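Side-chain contacts in beta-lactamase (Francisella tularensis subsp. tularensis, PDB 3P09), which probably hydrolyses the amide bond of beta-lactam antibiotics to give substituted beta-amino acids, as a member of the class A beta-lactamase family: residues F202-Y205 and L206-N210; A102-T105 and A106-G110. All coordinates share one frame; numbering follows the deposited sequence.

Interaction 1 (F202-Y205 and L206-N210); sequences FIKY and LQDNN
Leu-206 presses its CD1 methyl against the Phe-202 ring one helical turn earlier, 3.4 Å from CE2, while its CG lies above one ring face, offset toward the rim. With chi1 at -180°, the phenyl lies opposite its own backbone N, on the carbonyl side that faces the next turn and Leu-206. This is the tight side: helices 66-80 and 178-190 also close on Phe-202, so bulky apolar groups suit both places. Tyr-205, also buried, sends its ring to helix 115-123, where OH is hydrogen-bonded to Ser-116 and Asn-119. These are i to i+4 side-chain pairs along the C-terminal part of helix 196-208, lying over bonds such as Gln-207 N to Ile-203 O (3.0 Å, 158° at the hydrogen). On the looser flank, Ile-203 CG2 meets the amide carbon CD of Gln-207 at 3.7 Å, the two chains running side by side. Toward solvent, flexible Lys-204 bends at chi2 (56°) and chi4 to bring NZ within 2.8 Å of Asp-208 OD1, on that oxygen's syn lone pair. The second link of this salt bridge, NZ to Asp-208 OD2, is weak at 3.2 Å.

Interaction 2 (A102-T105 and A106-G110); sequences APIT and AKNVG
Ala-106 and Ala-102 meet across one tight turn, their CB methyls 3.9 Å apart, while Ala-106 N donates to Ala-102 O at 3.0 Å. Small side chains suit both positions, since Ala-106 CB also lies close to the carbonyl oxygen of Ala-102. Thr-105, just before Ala-106, turns its side chain into the protein. Its chi1 of 54° tucks OG1 over the backbone, flanked by N and C, and that hydroxyl is hydrogen-bonded to Asp-126, which also receives Ile-104 N. The position of Asp-126 in the sequence is consistent with the SDN-like motif of class A enzymes. The threonine side chain packs on helices 93-96, 115-123 and 127-137, a setting that suits a compact group with both a methyl and a hydroxyl. The backbone here makes a short 3-10 turn that includes Thr-105, within the connection from helix 93-96 to strand 112-114, with i to i+3 bonds from Lys-107 N to Ile-104 O (3.0 Å) and from Asn-108 N to Thr-105 O (2.9 Å).

Ile-104 O takes bonds from two residues of this region. The CG2 branch of Ile-104 runs alongside the Asn-108 amide, whose ND2 donates to Ile-104 O at 2.9 Å, fairly straight at 151°. Ile-104 O lies only 8° out of the side-chain amide plane of Asn-108. Lys-107 N and Asn-108 ND2 approach it from opposite faces of the carbonyl plane. An asparagine suits this place because its short amide can turn back on the chain. Gripped by two N-H groups, Ile-104 O should be held firmly, and the single ND2 bond probably limits rotation of the Asn-108 amide.

Overall arrangement
From the N terminus, the chain first reaches interaction 2, within the connection between helix 93-96 and strand 112-114, where 102-105 and 106-110 close one small turn beside helices 115-123 and 127-137. Almost a hundred residues later, interaction 1 closes no loop but runs along the C-terminal part of helix 196-208, from where a connection of some fifteen residues leads to strand 225-232. The two are in series, neither nested nor crossed, with centres about 19 Å apart and nearest atoms about 7 Å apart. Residues of both contacts pack on helix 115-123. Interaction 1 also packs against helices 66-80 and 178-190 and borders the five-stranded sheet, whereas interaction 2 lies farther from the chain centre.

Interaction 1 (F202-Y205 and L206-N210)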
ATOM      1  N   PHE A 202       1.889 -12.011  -6.119  1.00 18.88           N
ATOM      2  CA  PHE A 202       1.830 -10.701  -5.496  1.00 19.84           C
ATOM      3  C   PHE A 202       1.579  -9.616  -6.546  1.00 17.35           C
ATOM      4  O   PHE A 202       0.708  -8.758  -6.394  1.00 16.41           O
ATOM      5  CB  PHE A 202       3.143 -10.447  -4.755  1.00 21.10           C
ATOM      6  CG  PHE A 202       3.213  -9.117  -4.060  1.00 17.10           C
ATOM      7  CD1 PHE A 202       2.506  -8.897  -2.888  1.00 18.56           C
ATOM      8  CD2 PHE A 202       4.022  -8.104  -4.557  1.00 18.29           C
ATOM      9  CE1 PHE A 202       2.584  -7.681  -2.229  1.00 19.41           C
ATOM     10  CE2 PHE A 202       4.108  -6.879  -3.908  1.00 21.24           C
ATOM     11  CZ  PHE A 202       3.391  -6.666  -2.741  1.00 22.45           C
ATOM     12  N   ILE A 203       2.358  -9.661  -7.612  1.00 19.15           N
ATOM     13  CA  ILE A 203       2.226  -8.707  -8.702  1.00 17.83           C
ATOM     14  C   ILE A 203       0.823  -8.731  -9.304  1.00 15.22           C
ATOM     15  O   ILE A 203       0.227  -7.686  -9.554  1.00 20.32           O
ATOM     16  CB  ILE A 203       3.253  -9.027  -9.799  1.00 18.15           C
ATOM     17  CG1 ILE A 203       4.639  -8.543  -9.353  1.00 23.93           C
ATOM     18  CG2 ILE A 203       2.840  -8.401 -11.127  1.00 26.71           C
ATOM     19  CD1 ILE A 203       5.785  -9.082 -10.208  1.00 27.35           C
ATOM     20  N   LYS A 204       0.291  -9.925  -9.535  1.00 18.30           N
ATOM     21  CA  LYS A 204      -1.055 -10.034 -10.095  1.00 18.95           C
ATOM     22  C   LYS A 204      -2.126  -9.415  -9.175  1.00 18.19           C
ATOM     23  O   LYS A 204      -3.032  -8.723  -9.646  1.00 19.04           O
ATOM     24  CB  LYS A 204      -1.382 -11.489 -10.457  1.00 25.27           C
ATOM     25  CG  LYS A 204      -2.738 -11.703 -11.140  1.00 29.63           C
ATOM     26  CD  LYS A 204      -2.880 -10.864 -12.410  1.00 33.97           C
ATOM     27  CE  LYS A 204      -3.978 -11.394 -13.337  1.00 31.35           C
ATOM     28  NZ  LYS A 204      -5.350 -11.274 -12.763  1.00 30.33           N
ATOM     29  N   TYR A 205      -2.028  -9.646  -7.867  1.00 19.00           N
ATOM     30  CA  TYR A 205      -2.970  -9.004  -6.940  1.00 14.54           C
ATOM     31  C   TYR A 205      -2.951  -7.480  -7.090  1.00 16.96           C
ATOM     32  O   TYR A 205      -3.993  -6.819  -7.130  1.00 17.42           O
ATOM     33  CB  TYR A 205      -2.611  -9.284  -5.480  1.00 15.76           C
ATOM     34  CG  TYR A 205      -2.751 -10.697  -4.960  1.00 19.24           C
ATOM     35  CD1 TYR A 205      -3.846 -11.493  -5.269  1.00 19.58           C
ATOM     36  CD2 TYR A 205      -1.784 -11.210  -4.098  1.00 12.10           C
ATOM     37  CE1 TYR A 205      -3.950 -12.799  -4.741  1.00 18.40           C
ATOM     38  CE2 TYR A 205      -1.877 -12.484  -3.574  1.00 21.19           C
ATOM     39  CZ  TYR A 205      -2.957 -13.275  -3.887  1.00 16.95           C
ATOM     40  OH  TYR A 205      -2.988 -14.546  -3.330  1.00 20.13           O
ATOM     41  N   LEU A 206      -1.751  -6.916  -7.102  1.00 17.07           N
ATOM     42  CA  LEU A 206      -1.591  -5.466  -7.180  1.00 18.14           C
ATOM     43  C   LEU A 206      -2.157  -4.916  -8.486  1.00 17.48           C
ATOM     44  O   LEU A 206      -2.759  -3.832  -8.521  1.00 18.60           O
ATOM     45  CB  LEU A 206      -0.112  -5.111  -7.072  1.00 19.47           C
ATOM     46  CG  LEU A 206       0.541  -5.291  -5.702  1.00 22.25           C
ATOM     47  CD1 LEU A 206       2.016  -4.968  -5.856  1.00 20.68           C
ATOM     48  CD2 LEU A 206      -0.118  -4.405  -4.641  1.00 21.55           C
ATOM     49  N   GLN A 207      -1.946  -5.658  -9.568  1.00 15.83           N
ATOM     50  CA  GLN A 207      -2.481  -5.273 -10.866  1.00 19.88           C
ATOM     51  C   GLN A 207      -4.001  -5.390 -10.959  1.00 24.03           C
ATOM     52  O   GLN A 207      -4.634  -4.691 -11.755  1.00 20.68           O
ATOM     53  CB  GLN A 207      -1.821  -6.090 -11.985  1.00 21.06           C
ATOM     54  CG  GLN A 207      -0.323  -5.773 -12.156  1.00 17.97           C
ATOM     55  CD  GLN A 207       0.319  -6.604 -13.239  1.00 22.07           C
ATOM     56  OE1 GLN A 207      -0.190  -7.656 -13.602  1.00 22.69           O
ATOM     57  NE2 GLN A 207       1.442  -6.134 -13.767  1.00 20.51           N
ATOM     58  N   ASP A 208      -4.585  -6.279 -10.162  1.00 20.35           N
ATOM     59  CA  ASP A 208      -6.039  -6.439 -10.139  1.00 20.12           C
ATOM     60  C   ASP A 208      -6.740  -5.329  -9.359  1.00 19.35           C
ATOM     61  O   ASP A 208      -7.963  -5.188  -9.437  1.00 21.73           O
ATOM     62  CB  ASP A 208      -6.423  -7.782  -9.508  1.00 28.00           C
ATOM     63  CG  ASP A 208      -6.213  -8.954 -10.440  1.00 33.87           C
ATOM     64  OD1 ASP A 208      -5.983  -8.731 -11.653  1.00 26.84           O
ATOM     65  OD2 ASP A 208      -6.294 -10.103  -9.951  1.00 32.80           O
ATOM     66  N   ASN A 209      -5.986  -4.565  -8.570  1.00 20.79           N
ATOM     67  CA  ASN A 209      -6.584  -3.534  -7.728  1.00 21.01           C
ATOM     68  C   ASN A 209      -7.284  -2.437  -8.530  1.00 25.68           C
ATOM     69  O   ASN A 209      -6.775  -1.996  -9.546  1.00 24.26           O
ATOM     70  CB  ASN A 209      -5.533  -2.884  -6.811  1.00 20.83           C
ATOM     71  CG  ASN A 209      -6.113  -1.751  -5.982  1.00 25.00           C
ATOM     72  OD1 ASN A 209      -5.518  -0.671  -5.862  1.00 26.54           O
ATOM     73  ND2 ASN A 209      -7.300  -1.978  -5.430  1.00 15.96           N
ATOM     74  N   ASN A 210      -8.429  -1.979  -8.033  1.00 18.75           N
ATOM     75  CA  ASN A 210      -9.223  -0.968  -8.715  1.00 32.09           C
ATOM     76  C   ASN A 210      -9.371   0.350  -7.931  1.00 34.15           C
ATOM     77  O   ASN A 210      -9.977   1.296  -8.418  1.00 34.25           O
ATOM     78  CB  ASN A 210     -10.616  -1.534  -9.055  1.00 31.94           C
ATOM     79  CG  ASN A 210     -11.353  -2.095  -7.828  1.00 38.19           C
ATOM     80  OD1 ASN A 210     -10.915  -1.926  -6.683  1.00 25.66           O
ATOM     81  ND2 ASN A 210     -12.488  -2.757  -8.070  1.00 43.53           N
TER

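Interaction 2 (A102-T105 and A106-G110)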
ATOM      1  N   ALA A 102     -16.471  -3.819   2.533  1.00 21.49           N
ATOM      2  CA  ALA A 102     -16.276  -5.269   2.496  1.00 21.53           C
ATOM      3  C   ALA A 102     -16.806  -5.826   1.182  1.00 21.61           C
ATOM      4  O   ALA A 102     -17.716  -6.665   1.166  1.00 23.53           O
ATOM      5  CB  ALA A 102     -17.011  -5.920   3.667  1.00 19.14           C
ATOM      6  N   PRO A 103     -16.234  -5.368   0.071  1.00 22.35           N
ATOM      7  CA  PRO A 103     -16.816  -5.695  -1.232  1.00 21.35           C
ATOM      8  C   PRO A 103     -16.853  -7.197  -1.524  1.00 25.30           C
ATOM      9  O   PRO A 103     -17.821  -7.646  -2.107  1.00 28.60           O
ATOM     10  CB  PRO A 103     -15.919  -4.939  -2.223  1.00 21.84           C
ATOM     11  CG  PRO A 103     -14.638  -4.715  -1.488  1.00 23.71           C
ATOM     12  CD  PRO A 103     -15.029  -4.530  -0.043  1.00 23.64           C
ATOM     13  N   ILE A 104     -15.843  -7.955  -1.112  1.00 19.35           N
ATOM     14  CA  ILE A 104     -15.854  -9.397  -1.335  1.00 18.56           C
ATOM     15  C   ILE A 104     -16.409 -10.163  -0.120  1.00 23.86           C
ATOM     16  O   ILE A 104     -17.305 -10.983  -0.254  1.00 22.79           O
ATOM     17  CB  ILE A 104     -14.442  -9.935  -1.678  1.00 29.18           C
ATOM     18  CG1 ILE A 104     -13.956  -9.385  -3.018  1.00 30.61           C
ATOM     19  CG2 ILE A 104     -14.442 -11.458  -1.744  1.00 22.53           C
ATOM     20  CD1 ILE A 104     -13.517  -7.953  -2.987  1.00 33.83           C
ATOM     21  N   THR A 105     -15.884  -9.884   1.068  1.00 21.74           N
ATOM     22  CA  THR A 105     -16.259 -10.677   2.224  1.00 14.31           C
ATOM     23  C   THR A 105     -17.760 -10.587   2.526  1.00 20.01           C
ATOM     24  O   THR A 105     -18.369 -11.570   2.940  1.00 22.27           O
ATOM     25  CB  THR A 105     -15.411 -10.339   3.453  1.00 17.07           C
ATOM     26  OG1 THR A 105     -15.467  -8.930   3.717  1.00 21.72           O
ATOM     27  CG2 THR A 105     -13.951 -10.747   3.192  1.00 21.58           C
ATOM     28  N   ALA A 106     -18.355  -9.422   2.297  1.00 21.07           N
ATOM     29  CA  ALA A 106     -19.769  -9.245   2.586  1.00 23.42           C
ATOM     30  C   ALA A 106     -20.646 -10.129   1.702  1.00 29.27           C
ATOM     31  O   ALA A 106     -21.806 -10.388   2.029  1.00 27.65           O
ATOM     32  CB  ALA A 106     -20.167  -7.770   2.435  1.00 19.68           C
ATOM     33  N   LYS A 107     -20.113 -10.575   0.568  1.00 20.45           N
ATOM     34  CA  LYS A 107     -20.895 -11.438  -0.317  1.00 22.98           C
ATOM     35  C   LYS A 107     -20.712 -12.921   0.027  1.00 24.76           C
ATOM     36  O   LYS A 107     -21.243 -13.793  -0.657  1.00 29.24           O
ATOM     37  CB  LYS A 107     -20.519 -11.196  -1.787  1.00 24.20           C
ATOM     38  CG  LYS A 107     -20.593  -9.733  -2.227  1.00 24.33           C
ATOM     39  CD  LYS A 107     -20.497  -9.633  -3.755  1.00 23.99           C
ATOM     40  CE  LYS A 107     -20.670  -8.201  -4.232  1.00 24.87           C
ATOM     41  NZ  LYS A 107     -20.771  -8.122  -5.724  1.00 20.72           N
ATOM     42  N   ASN A 108     -19.975 -13.210   1.092  1.00 19.41           N
ATOM     43  CA  ASN A 108     -19.616 -14.597   1.385  1.00 26.71           C
ATOM     44  C   ASN A 108     -19.836 -15.040   2.830  1.00 29.75           C
ATOM     45  O   ASN A 108     -19.241 -16.025   3.280  1.00 24.92           O
ATOM     46  CB  ASN A 108     -18.159 -14.842   0.990  1.00 19.87           C
ATOM     47  CG  ASN A 108     -17.966 -14.852  -0.505  1.00 22.07           C
ATOM     48  OD1 ASN A 108     -18.186 -15.872  -1.161  1.00 19.67           O
ATOM     49  ND2 ASN A 108     -17.574 -13.707  -1.063  1.00 22.27           N
ATOM     50  N   VAL A 109     -20.690 -14.319   3.551  1.00 21.35           N
ATOM     51  CA  VAL A 109     -20.992 -14.674   4.931  1.00 22.70           C
ATOM     52  C   VAL A 109     -21.708 -16.023   4.969  1.00 26.86           C
ATOM     53  O   VAL A 109     -22.654 -16.253   4.210  1.00 25.61           O
ATOM     54  CB  VAL A 109     -21.831 -13.575   5.610  1.00 29.98           C
ATOM     55  CG1 VAL A 109     -22.300 -14.028   6.986  1.00 28.96           C
ATOM     56  CG2 VAL A 109     -20.995 -12.287   5.714  1.00 26.88           C
ATOM     57  N   GLY A 110     -21.222 -16.925   5.818  1.00 27.42           N
ATOM     58  CA  GLY A 110     -21.791 -18.258   5.931  1.00 30.76           C
ATOM     59  C   GLY A 110     -21.191 -19.224   4.926  1.00 33.59           C
ATOM     60  O   GLY A 110     -21.561 -20.396   4.897  1.00 31.05           O
TER